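Local coordinates for putative efflux transporter (Bacteroides eggerthii, PDB 4L8J), which probably serves as the periplasmic membrane-fusion (adaptor) subunit of an efflux pump, at residues 12-20 and 248-259; 263-274 and 284-295. One frame throughout, in Å; residues are numbered along the deposited sequence. Where two conformers were deposited one is given.

Contact 1: residues 12-20 and 248-259; sequences TATVSSQSV and APFIEEKLMNVP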
loop_
_atom_site.group_PDB
_atom_site.type_symbol
_atom_site.label_atom_id
_atom_site.label_comp_id
_atom_site.label_asym_id
_atom_site.label_seq_id
_atom_site.Cartn_x
_atom_site.Cartn_y
_atom_site.Cartn_z
ATOM N N THR A 12 -20.357 6.071 16.293
ATOM C CA THR A 12 -19.016 5.928 16.845
ATOM C C THR A 12 -18.358 4.654 16.337
ATOM O O THR A 12 -19.028 3.777 15.790
ATOM C CB THR A 12 -19.050 5.878 18.390
ATOM O OG1 THR A 12 -19.714 4.671 18.776
ATOM C CG2 THR A 12 -19.688 7.112 19.045
ATOM N N ALA A 13 -17.062 4.530 16.595
ATOM C CA ALA A 13 -16.280 3.332 16.309
ATOM C C ALA A 13 -15.229 3.203 17.353
ATOM O O ALA A 13 -14.870 4.201 18.000
ATOM C CB ALA A 13 -15.643 3.421 14.926
ATOM N N THR A 14 -14.720 1.979 17.526
ATOM C CA THR A 14 -13.637 1.673 18.449
ATOM C C THR A 14 -12.313 1.805 17.687
ATOM O O THR A 14 -12.237 1.325 16.562
ATOM C CB THR A 14 -13.847 0.247 18.984
ATOM O OG1 THR A 14 -15.224 0.077 19.343
ATOM C CG2 THR A 14 -12.925 -0.092 20.146
ATOM N N VAL A 15 -11.292 2.417 18.287
ATOM C CA VAL A 15 -9.942 2.531 17.691
ATOM C C VAL A 15 -9.354 1.089 17.675
ATOM O O VAL A 15 -9.432 0.392 18.691
ATOM C CB VAL A 15 -9.053 3.523 18.487
ATOM C CG1 VAL A 15 -7.622 3.565 17.937
ATOM C CG2 VAL A 15 -9.662 4.926 18.492
ATOM N N SER A 16 -8.826 0.645 16.530
ATOM C CA SER A 16 -8.266 -0.702 16.417
ATOM C C SER A 16 -6.795 -0.640 15.976
ATOM O O SER A 16 -6.377 0.275 15.259
ATOM C CB SER A 16 -9.103 -1.566 15.468
ATOM O OG SER A 16 -9.060 -1.103 14.123
ATOM N N SER A 17 -5.999 -1.578 16.488
ATOM C CA SER A 17 -4.591 -1.703 16.137
ATOM C C SER A 17 -4.529 -2.231 14.703
ATOM O O SER A 17 -5.262 -3.155 14.370
ATOM C CB SER A 17 -3.893 -2.647 17.109
ATOM O OG SER A 17 -2.518 -2.720 16.784
ATOM N N GLN A 18 -3.721 -1.618 13.844
ATOM C CA GLN A 18 -3.656 -2.010 12.426
ATOM C C GLN A 18 -3.543 -3.529 12.178
ATOM O O GLN A 18 -4.297 -4.077 11.365
ATOM C CB GLN A 18 -2.462 -1.303 11.755
ATOM C CG GLN A 18 -2.219 -1.734 10.319
ATOM C CD GLN A 18 -0.915 -1.201 9.801
ATOM O OE1 GLN A 18 0.073 -1.037 10.536
ATOM N NE2 GLN A 18 -0.905 -0.885 8.522
ATOM N N SER A 19 -2.610 -4.200 12.864
ATOM C CA SER A 19 -2.314 -5.596 12.555
ATOM C C SER A 19 -2.974 -6.639 13.470
ATOM O O SER A 19 -2.650 -7.827 13.340
ATOM C CB SER A 19 -0.797 -5.809 12.581
ATOM O OG SER A 19 -0.304 -5.595 13.891
ATOM N N VAL A 20 -3.818 -6.214 14.409
ATOM C CA VAL A 20 -4.509 -7.142 15.306
ATOM C C VAL A 20 -5.817 -7.549 14.620
ATOM O O VAL A 20 -6.661 -6.705 14.342
ATOM C CB VAL A 20 -4.729 -6.550 16.736
ATOM C CG1 VAL A 20 -5.627 -7.456 17.594
ATOM C CG2 VAL A 20 -3.393 -6.328 17.437
ATOM N N ALA A 248 1.235 -9.178 12.775
ATOM C CA ALA A 248 2.492 -8.461 12.429
ATOM C C ALA A 248 3.108 -7.872 13.697
ATOM O O ALA A 248 3.169 -6.652 13.849
ATOM C CB ALA A 248 2.230 -7.367 11.396
ATOM N N PRO A 249 3.514 -8.725 14.660
ATOM C CA PRO A 249 4.033 -8.193 15.939
ATOM C C PRO A 249 5.361 -7.438 15.800
ATOM O O PRO A 249 5.659 -6.586 16.627
ATOM C CB PRO A 249 4.190 -9.452 16.812
ATOM C CG PRO A 249 4.420 -10.577 15.816
ATOM C CD PRO A 249 3.513 -10.212 14.649
ATOM N N PHE A 250 6.101 -7.699 14.735
ATOM C CA PHE A 250 7.395 -7.108 14.404
ATOM C C PHE A 250 7.319 -5.596 14.130
ATOM O O PHE A 250 8.373 -4.947 14.152
ATOM C CB PHE A 250 7.993 -7.803 13.166
ATOM C CG PHE A 250 7.052 -7.960 11.986
ATOM C CD1 PHE A 250 6.906 -6.941 11.045
ATOM C CD2 PHE A 250 6.318 -9.132 11.809
ATOM C CE1 PHE A 250 6.021 -7.079 9.972
ATOM C CE2 PHE A 250 5.465 -9.285 10.708
ATOM C CZ PHE A 250 5.308 -8.258 9.807
ATOM N N ILE A 251 6.108 -5.039 13.818
ATOM C CA ILE A 251 5.948 -3.607 13.481
ATOM C C ILE A 251 6.469 -2.764 14.638
ATOM O O ILE A 251 6.056 -2.977 15.773
ATOM C CB ILE A 251 4.494 -3.235 13.087
ATOM C CG1 ILE A 251 4.160 -3.800 11.691
ATOM C CG2 ILE A 251 4.245 -1.682 13.145
ATOM C CD1 ILE A 251 2.643 -3.645 11.339
ATOM N N GLU A 252 7.427 -1.869 14.356
ATOM C CA GLU A 252 8.027 -1.015 15.390
ATOM C C GLU A 252 7.018 0.050 15.894
ATOM O O GLU A 252 6.579 -0.046 17.047
ATOM C CB GLU A 252 9.320 -0.359 14.886
ATOM C CG GLU A 252 10.090 0.362 15.984
ATOM C CD GLU A 252 11.345 1.097 15.542
ATOM O OE1 GLU A 252 11.597 1.188 14.316
ATOM O OE2 GLU A 252 12.081 1.584 16.432
ATOM N N GLU A 253 6.657 1.035 15.051
ATOM C CA GLU A 253 5.691 2.083 15.428
ATOM C C GLU A 253 4.262 1.630 15.087
ATOM O O GLU A 253 3.872 1.632 13.917
ATOM C CB GLU A 253 6.027 3.468 14.802
ATOM C CG GLU A 253 6.236 3.528 13.290
ATOM C CD GLU A 253 5.607 4.691 12.537
ATOM O OE1 GLU A 253 5.342 5.751 13.156
ATOM O OE2 GLU A 253 5.402 4.544 11.309
ATOM N N LYS A 254 3.511 1.195 16.102
ATOM C CA LYS A 254 2.135 0.713 15.989
ATOM C C LYS A 254 1.196 1.816 15.465
ATOM O O LYS A 254 1.231 2.941 15.961
ATOM C CB LYS A 254 1.624 0.192 17.342
ATOM C CG LYS A 254 2.565 -0.772 18.065
ATOM C CD LYS A 254 2.785 -2.085 17.342
ATOM C CE LYS A 254 3.765 -2.970 18.098
ATOM N NZ LYS A 254 4.059 -4.231 17.347
ATOM N N LEU A 255 0.429 1.492 14.414
ATOM C CA LEU A 255 -0.533 2.383 13.796
ATOM C C LEU A 255 -1.947 1.964 14.192
ATOM O O LEU A 255 -2.210 0.768 14.296
ATOM C CB LEU A 255 -0.387 2.414 12.270
ATOM C CG LEU A 255 1.001 2.793 11.703
ATOM C CD1 LEU A 255 0.934 2.887 10.235
ATOM C CD2 LEU A 255 1.510 4.108 12.269
HETATM N N MSE A 256 -2.851 2.962 14.386
HETATM C CA MSE A 256 -4.262 2.754 14.748
HETATM C C MSE A 256 -5.140 3.052 13.565
HETATM O O MSE A 256 -4.820 3.954 12.776
HETATM C CB MSE A 256 -4.691 3.672 15.923
HETATM C CG MSE A 256 -3.828 3.569 17.179
HETATM SE SE MSE A 256 -4.090 1.848 18.047
HETATM C CE MSE A 256 -2.151 1.305 18.156
ATOM N N ASN A 257 -6.241 2.311 13.430
ATOM C CA ASN A 257 -7.249 2.572 12.415
ATOM C C ASN A 257 -8.349 3.438 12.968
ATOM O O ASN A 257 -8.908 3.126 14.041
ATOM C CB ASN A 257 -7.943 1.292 11.924
ATOM C CG ASN A 257 -7.103 0.298 11.199
ATOM O OD1 ASN A 257 -6.464 0.628 10.207
ATOM N ND2 ASN A 257 -7.249 -0.977 11.583
ATOM N N VAL A 258 -8.738 4.454 12.187
ATOM C CA VAL A 258 -9.937 5.243 12.442
ATOM C C VAL A 258 -10.592 5.546 11.100
ATOM O O VAL A 258 -9.859 5.843 10.153
ATOM C CB VAL A 258 -9.769 6.553 13.278
ATOM C CG1 VAL A 258 -9.231 6.281 14.672
ATOM C CG2 VAL A 258 -8.948 7.615 12.556
ATOM N N PRO A 259 -11.940 5.593 10.988
ATOM C CA PRO A 259 -12.544 6.028 9.714
ATOM C C PRO A 259 -12.136 7.463 9.374
ATOM O O PRO A 259 -11.882 8.283 10.271
ATOM C CB PRO A 259 -14.054 5.955 10.002
ATOM C CG PRO A 259 -14.169 4.872 11.061
ATOM C CD PRO A 259 -12.980 5.215 11.961
HETATM O O HOH W 1 -11.798 2.498 14.307
HETATM O O HOH W 2 0.854 -1.063 13.143
HETATM O O HOH W 3 1.899 -4.972 15.786
#
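Ser16 and Asn257 face each other as an antiparallel hydrogen-bonded pair, in which Asn257 N reaches Ser16 O at 2.7 Å in an almost straight bond (171° at the hydrogen). Their side chains meet too. From Asn257 the CB rests 3.4 Å from Ser16 OG; CG, set anti to the carbonyl carbon (chi1 -65°), lies a little farther from that hydroxyl; and the tip ND2 donates to Ser16 OG at 3.1 Å, the oxygen lying in the amide plane, while the same nitrogen packs against Gln18 CA. One residue on, Ser17 opposes selenomethionine Met256 in a non-hydrogen-bonded pair, and Gln18 N then donates to Leu255 O at 2.9 Å. Within the chain this makes a short two-stranded ribbon, which a strand of the second subunit extends; it brings an N-terminal strand beside one more than 200 residues later, as in membrane-fusion proteins, where both ends of the chain build the membrane-proximal domain. The Val15 and Met256 side chains cross at about a right angle, Val15 CG1 lying 3.6 Å from Met256 CB. Gln18 runs out extended alongside Leu255, and its OE1 accepts a hydrogen bond from a water that in turn accepts one from Leu255 N. Where the chains leave the ribbon, Ser19 CB touches Ala248 CB at 3.6 Å; the Ser19 hydroxyl is hydrogen-bonded to Asp246, and a water joins it to Ala248 O and Lys254 NZ.

Contact 2: residues 263-274 and 284-295; sequences VFGDSENKNTYV and RREVTVYSPTGE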
loop_
_atom_site.group_PDB
_atom_site.type_symbol
_atom_site.label_atom_id
_atom_site.label_comp_id
_atom_site.label_asym_id
_atom_site.label_seq_id
_atom_site.Cartn_x
_atom_site.Cartn_y
_atom_site.Cartn_z
ATOM N N VAL A 263 -11.994 12.176 11.486
ATOM C CA VAL A 263 -10.949 13.174 11.551
ATOM C C VAL A 263 -11.405 14.533 10.978
ATOM O O VAL A 263 -12.065 14.607 9.935
ATOM C CB VAL A 263 -9.647 12.639 10.862
ATOM C CG1 VAL A 263 -8.519 13.672 10.883
ATOM C CG2 VAL A 263 -9.174 11.334 11.512
ATOM N N PHE A 264 -11.038 15.611 11.695
ATOM C CA PHE A 264 -11.361 16.978 11.302
ATOM C C PHE A 264 -10.189 17.924 11.631
ATOM O O PHE A 264 -9.269 17.562 12.383
ATOM C CB PHE A 264 -12.679 17.443 11.972
ATOM C CG PHE A 264 -12.712 17.375 13.479
ATOM C CD1 PHE A 264 -13.158 16.228 14.131
ATOM C CD2 PHE A 264 -12.321 18.465 14.247
ATOM C CE1 PHE A 264 -13.201 16.173 15.528
ATOM C CE2 PHE A 264 -12.390 18.415 15.642
ATOM C CZ PHE A 264 -12.825 17.265 16.271
ATOM N N GLY A 265 -10.232 19.115 11.036
ATOM C CA GLY A 265 -9.212 20.137 11.225
ATOM C C GLY A 265 -9.618 21.248 12.181
ATOM O O GLY A 265 -10.562 21.115 12.960
ATOM N N ASP A 266 -8.882 22.354 12.117
ATOM C CA ASP A 266 -9.088 23.576 12.893
ATOM C C ASP A 266 -8.888 24.767 11.947
ATOM O O ASP A 266 -7.941 24.761 11.165
ATOM C CB ASP A 266 -8.096 23.627 14.083
ATOM C CG ASP A 266 -8.441 24.619 15.189
ATOM O OD1 ASP A 266 -8.700 25.804 14.871
ATOM O OD2 ASP A 266 -8.394 24.226 16.375
ATOM N N SER A 267 -9.755 25.788 12.025
ATOM C CA SER A 267 -9.626 26.975 11.162
ATOM C C SER A 267 -8.379 27.807 11.541
ATOM O O SER A 267 -7.898 28.580 10.711
ATOM C CB SER A 267 -10.890 27.833 11.209
ATOM O OG SER A 267 -11.148 28.372 12.498
ATOM N N GLU A 268 -7.804 27.572 12.746
ATOM C CA GLU A 268 -6.638 28.305 13.262
ATOM C C GLU A 268 -5.303 27.609 13.053
ATOM O O GLU A 268 -4.282 28.248 13.295
ATOM C CB GLU A 268 -6.810 28.609 14.764
ATOM C CG GLU A 268 -8.054 29.428 15.093
ATOM C CD GLU A 268 -8.250 30.709 14.299
ATOM O OE1 GLU A 268 -7.291 31.511 14.231
ATOM O OE2 GLU A 268 -9.349 30.901 13.728
ATOM N N ASN A 269 -5.273 26.321 12.603
ATOM C CA ASN A 269 -3.999 25.607 12.420
ATOM C C ASN A 269 -4.097 24.469 11.364
ATOM O O ASN A 269 -5.152 24.270 10.745
ATOM C CB ASN A 269 -3.502 25.044 13.791
ATOM C CG ASN A 269 -4.497 24.124 14.474
ATOM O OD1 ASN A 269 -4.938 23.126 13.902
ATOM N ND2 ASN A 269 -4.902 24.456 15.697
ATOM N N LYS A 270 -2.996 23.718 11.193
ATOM C CA LYS A 270 -2.908 22.597 10.253
ATOM C C LYS A 270 -3.071 21.201 10.976
ATOM O O LYS A 270 -2.923 20.155 10.330
ATOM C CB LYS A 270 -1.584 22.667 9.448
ATOM C CG LYS A 270 -0.321 22.339 10.236
ATOM C CD LYS A 270 0.853 22.043 9.312
ATOM C CE LYS A 270 1.913 21.217 10.003
ATOM N NZ LYS A 270 3.015 20.839 9.076
ATOM N N ASN A 271 -3.426 21.203 12.282
ATOM C CA ASN A 271 -3.593 19.974 13.079
ATOM C C ASN A 271 -4.837 19.165 12.740
ATOM O O ASN A 271 -5.829 19.692 12.240
ATOM C CB ASN A 271 -3.633 20.279 14.568
ATOM C CG ASN A 271 -2.478 21.082 15.061
ATOM O OD1 ASN A 271 -1.391 21.046 14.487
ATOM N ND2 ASN A 271 -2.691 21.807 16.153
ATOM N N THR A 272 -4.785 17.868 13.068
ATOM C CA THR A 272 -5.916 16.952 12.869
ATOM C C THR A 272 -6.400 16.468 14.217
ATOM O O THR A 272 -5.604 16.224 15.115
ATOM C CB THR A 272 -5.552 15.805 11.933
ATOM O OG1 THR A 272 -4.380 15.139 12.425
ATOM C CG2 THR A 272 -5.362 16.283 10.486
ATOM N N TYR A 273 -7.718 16.330 14.344
ATOM C CA TYR A 273 -8.386 15.929 15.576
ATOM C C TYR A 273 -9.434 14.872 15.349
ATOM O O TYR A 273 -9.902 14.673 14.230
ATOM C CB TYR A 273 -9.087 17.167 16.220
ATOM C CG TYR A 273 -8.171 18.346 16.450
ATOM C CD1 TYR A 273 -7.444 18.472 17.633
ATOM C CD2 TYR A 273 -8.000 19.323 15.470
ATOM C CE1 TYR A 273 -6.563 19.535 17.831
ATOM C CE2 TYR A 273 -7.119 20.386 15.656
ATOM C CZ TYR A 273 -6.425 20.506 16.851
ATOM O OH TYR A 273 -5.568 21.567 17.032
ATOM N N VAL A 274 -9.855 14.257 16.465
ATOM C CA VAL A 274 -11.004 13.366 16.600
ATOM C C VAL A 274 -11.786 13.788 17.857
ATOM O O VAL A 274 -11.231 14.458 18.739
ATOM C CB VAL A 274 -10.661 11.839 16.677
ATOM C CG1 VAL A 274 -10.010 11.327 15.393
ATOM C CG2 VAL A 274 -9.829 11.515 17.921
ATOM N N ARG A 284 -12.192 16.784 22.507
ATOM C CA ARG A 284 -11.323 16.845 21.339
ATOM C C ARG A 284 -9.930 16.266 21.649
ATOM O O ARG A 284 -9.377 16.490 22.724
ATOM C CB ARG A 284 -11.216 18.267 20.799
ATOM C CG ARG A 284 -10.862 18.308 19.308
ATOM C CD ARG A 284 -10.716 19.727 18.794
ATOM N NE ARG A 284 -9.711 20.484 19.553
ATOM C CZ ARG A 284 -9.169 21.624 19.141
ATOM N NH1 ARG A 284 -9.505 22.138 17.964
ATOM N NH2 ARG A 284 -8.267 22.246 19.889
ATOM N N ARG A 285 -9.404 15.497 20.693
ATOM C CA ARG A 285 -8.121 14.839 20.802
ATOM C C ARG A 285 -7.315 15.046 19.524
ATOM O O ARG A 285 -7.763 14.668 18.434
ATOM C CB ARG A 285 -8.347 13.343 21.100
ATOM C CG ARG A 285 -7.086 12.487 21.103
ATOM C CD ARG A 285 -6.312 12.529 22.417
ATOM N NE ARG A 285 -7.067 11.928 23.521
ATOM C CZ ARG A 285 -7.238 10.625 23.713
ATOM N NH1 ARG A 285 -6.682 9.742 22.886
ATOM N NH2 ARG A 285 -7.956 10.190 24.742
ATOM N N GLU A 286 -6.115 15.643 19.659
ATOM C CA GLU A 286 -5.239 15.832 18.515
ATOM C C GLU A 286 -4.575 14.499 18.163
ATOM O O GLU A 286 -4.133 13.750 19.046
ATOM C CB GLU A 286 -4.183 16.917 18.767
ATOM C CG GLU A 286 -3.399 17.185 17.498
ATOM C CD GLU A 286 -2.257 18.173 17.574
ATOM O OE1 GLU A 286 -1.990 18.708 18.672
ATOM O OE2 GLU A 286 -1.623 18.409 16.521
ATOM N N VAL A 287 -4.565 14.198 16.870
ATOM C CA VAL A 287 -4.004 12.962 16.320
ATOM C C VAL A 287 -3.003 13.326 15.196
ATOM O O VAL A 287 -3.071 14.425 14.632
ATOM C CB VAL A 287 -5.118 11.993 15.804
ATOM C CG1 VAL A 287 -6.067 11.563 16.931
ATOM C CG2 VAL A 287 -5.910 12.585 14.623
ATOM N N THR A 288 -2.089 12.389 14.891
ATOM C CA THR A 288 -1.149 12.489 13.788
ATOM C C THR A 288 -1.544 11.406 12.820
ATOM O O THR A 288 -1.548 10.227 13.169
ATOM C CB THR A 288 0.331 12.398 14.231
ATOM O OG1 THR A 288 0.583 13.387 15.212
ATOM C CG2 THR A 288 1.317 12.604 13.051
ATOM N N VAL A 289 -1.917 11.812 11.611
ATOM C CA VAL A 289 -2.259 10.901 10.534
ATOM C C VAL A 289 -0.935 10.385 9.961
ATOM O O VAL A 289 -0.024 11.180 9.704
ATOM C CB VAL A 289 -3.177 11.561 9.461
ATOM C CG1 VAL A 289 -3.460 10.601 8.299
ATOM C CG2 VAL A 289 -4.484 12.033 10.076
ATOM N N TYR A 290 -0.810 9.065 9.804
ATOM C CA TYR A 290 0.392 8.474 9.239
ATOM C C TYR A 290 0.629 8.977 7.813
ATOM O O TYR A 290 -0.247 8.862 6.941
ATOM C CB TYR A 290 0.347 6.930 9.243
ATOM C CG TYR A 290 1.557 6.329 8.556
ATOM C CD1 TYR A 290 2.803 6.319 9.177
ATOM C CD2 TYR A 290 1.484 5.885 7.236
ATOM C CE1 TYR A 290 3.932 5.821 8.528
ATOM C CE2 TYR A 290 2.617 5.433 6.560
ATOM C CZ TYR A 290 3.832 5.370 7.223
ATOM O OH TYR A 290 4.943 4.893 6.579
ATOM N N SER A 291 1.828 9.510 7.588
ATOM C CA SER A 291 2.243 9.985 6.279
ATOM C C SER A 291 3.710 9.587 6.032
ATOM O O SER A 291 4.579 9.946 6.842
ATOM C CB SER A 291 2.040 11.492 6.139
ATOM O OG SER A 291 2.227 11.873 4.786
ATOM N N PRO A 292 3.995 8.813 4.947
ATOM C CA PRO A 292 5.391 8.430 4.666
ATOM C C PRO A 292 6.255 9.665 4.358
ATOM O O PRO A 292 7.175 9.971 5.128
ATOM C CB PRO A 292 5.273 7.478 3.457
ATOM C CG PRO A 292 3.803 7.101 3.380
ATOM C CD PRO A 292 3.077 8.298 3.908
ATOM N N THR A 293 5.914 10.416 3.290
ATOM C CA THR A 293 6.675 11.605 2.904
ATOM C C THR A 293 5.774 12.843 2.938
ATOM O O THR A 293 4.795 12.926 2.194
ATOM C CB THR A 293 7.356 11.411 1.523
ATOM O OG1 THR A 293 7.920 10.093 1.426
ATOM C CG2 THR A 293 8.441 12.462 1.242
ATOM N N GLY A 294 6.128 13.777 3.820
ATOM C CA GLY A 294 5.466 15.066 3.990
ATOM C C GLY A 294 4.092 15.068 4.635
ATOM O O GLY A 294 3.926 14.614 5.774
ATOM N N GLU A 295 3.112 15.665 3.924
ATOM C CA GLU A 295 1.735 15.814 4.398
ATOM C C GLU A 295 0.849 14.689 3.853
ATOM O O GLU A 295 1.026 14.285 2.701
ATOM C CB GLU A 295 1.167 17.195 4.014
ATOM C CG GLU A 295 1.945 18.388 4.570
ATOM C CD GLU A 295 2.052 18.537 6.080
ATOM O OE1 GLU A 295 1.139 18.078 6.809
ATOM O OE2 GLU A 295 3.044 19.154 6.534
HETATM O O HOH W 4 -11.426 21.705 15.752
HETATM O O HOH W 5 -1.949 14.646 10.996
HETATM O O HOH W 6 -2.283 17.060 14.345
#
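Strands 271-274 and 284-289 run antiparallel with a marked twist, their directions 126° apart, and Val274 and Arg285 exchange two backbone hydrogen bonds while Tyr273 and Glu286 form the non-hydrogen-bonded pair beside them. On the face carrying Tyr273, the Arg284 guanidinium lies flat over the phenol ring, centres 3.8 Å apart and planes at 3°, a stacked cation-pi contact. Arg284 CD sits over the same ring face, and Arg284 CG meets the Phe264 ring obliquely. A bend at chi3 (57°) turns the arginine's end back across the ring, where NH1 forms a salt bridge with Asp266 OD2 at 2.8 Å, the oxygen near the guanidinium plane while NH1 comes from the anti side, well out of the carboxylate plane. Tyr273 OH accepts from Asn271 ND2 at 3.0 Å, in the amide plane. Replacing Tyr273 with an alanine would probably leave the Arg284 guanidinium without its stacking surface, freer to turn about its salt bridge, and Asn271 ND2 without its acceptor. On the other face Thr272 OG1 donates to Val287 O at 2.7 Å from above the carbonyl plane, and Val274 CG2 packs on Val287 CG1. Lys270 NZ and Glu295 OE2 close a salt bridge at 3.0 Å. Arg285 turns to Glu308 of the second subunit. Strands 271-278 and 281-289 thus make a twisted beta hairpin, and on the other edge of 271-278 Tyr273 exchanges backbone hydrogen bonds with Phe264 of the short strand 264-266.

Contacts 1 and 2 follow one another along the chain, strand 256-259 of the first leading on to strand 264-266 of the second, and their centres lie about 17 Å apart. They also touch directly: Val258 CG2 packs against Val263 CG2 at 3.9 Å, and the Tyr290 ring is approached by Leu255 CD1, 3.9 Å from Tyr290 CG, and by Glu253. Both meet the second subunit, whose strands extend the sheet at 256-259 and at Thr288-Val289; Leu304 of that subunit packs on Val258 of contact 1 and on Val287 of contact 2. A bound PEG fragment, probably from the crystallisation liquor, lies about 4 Å from the side chain of Thr272.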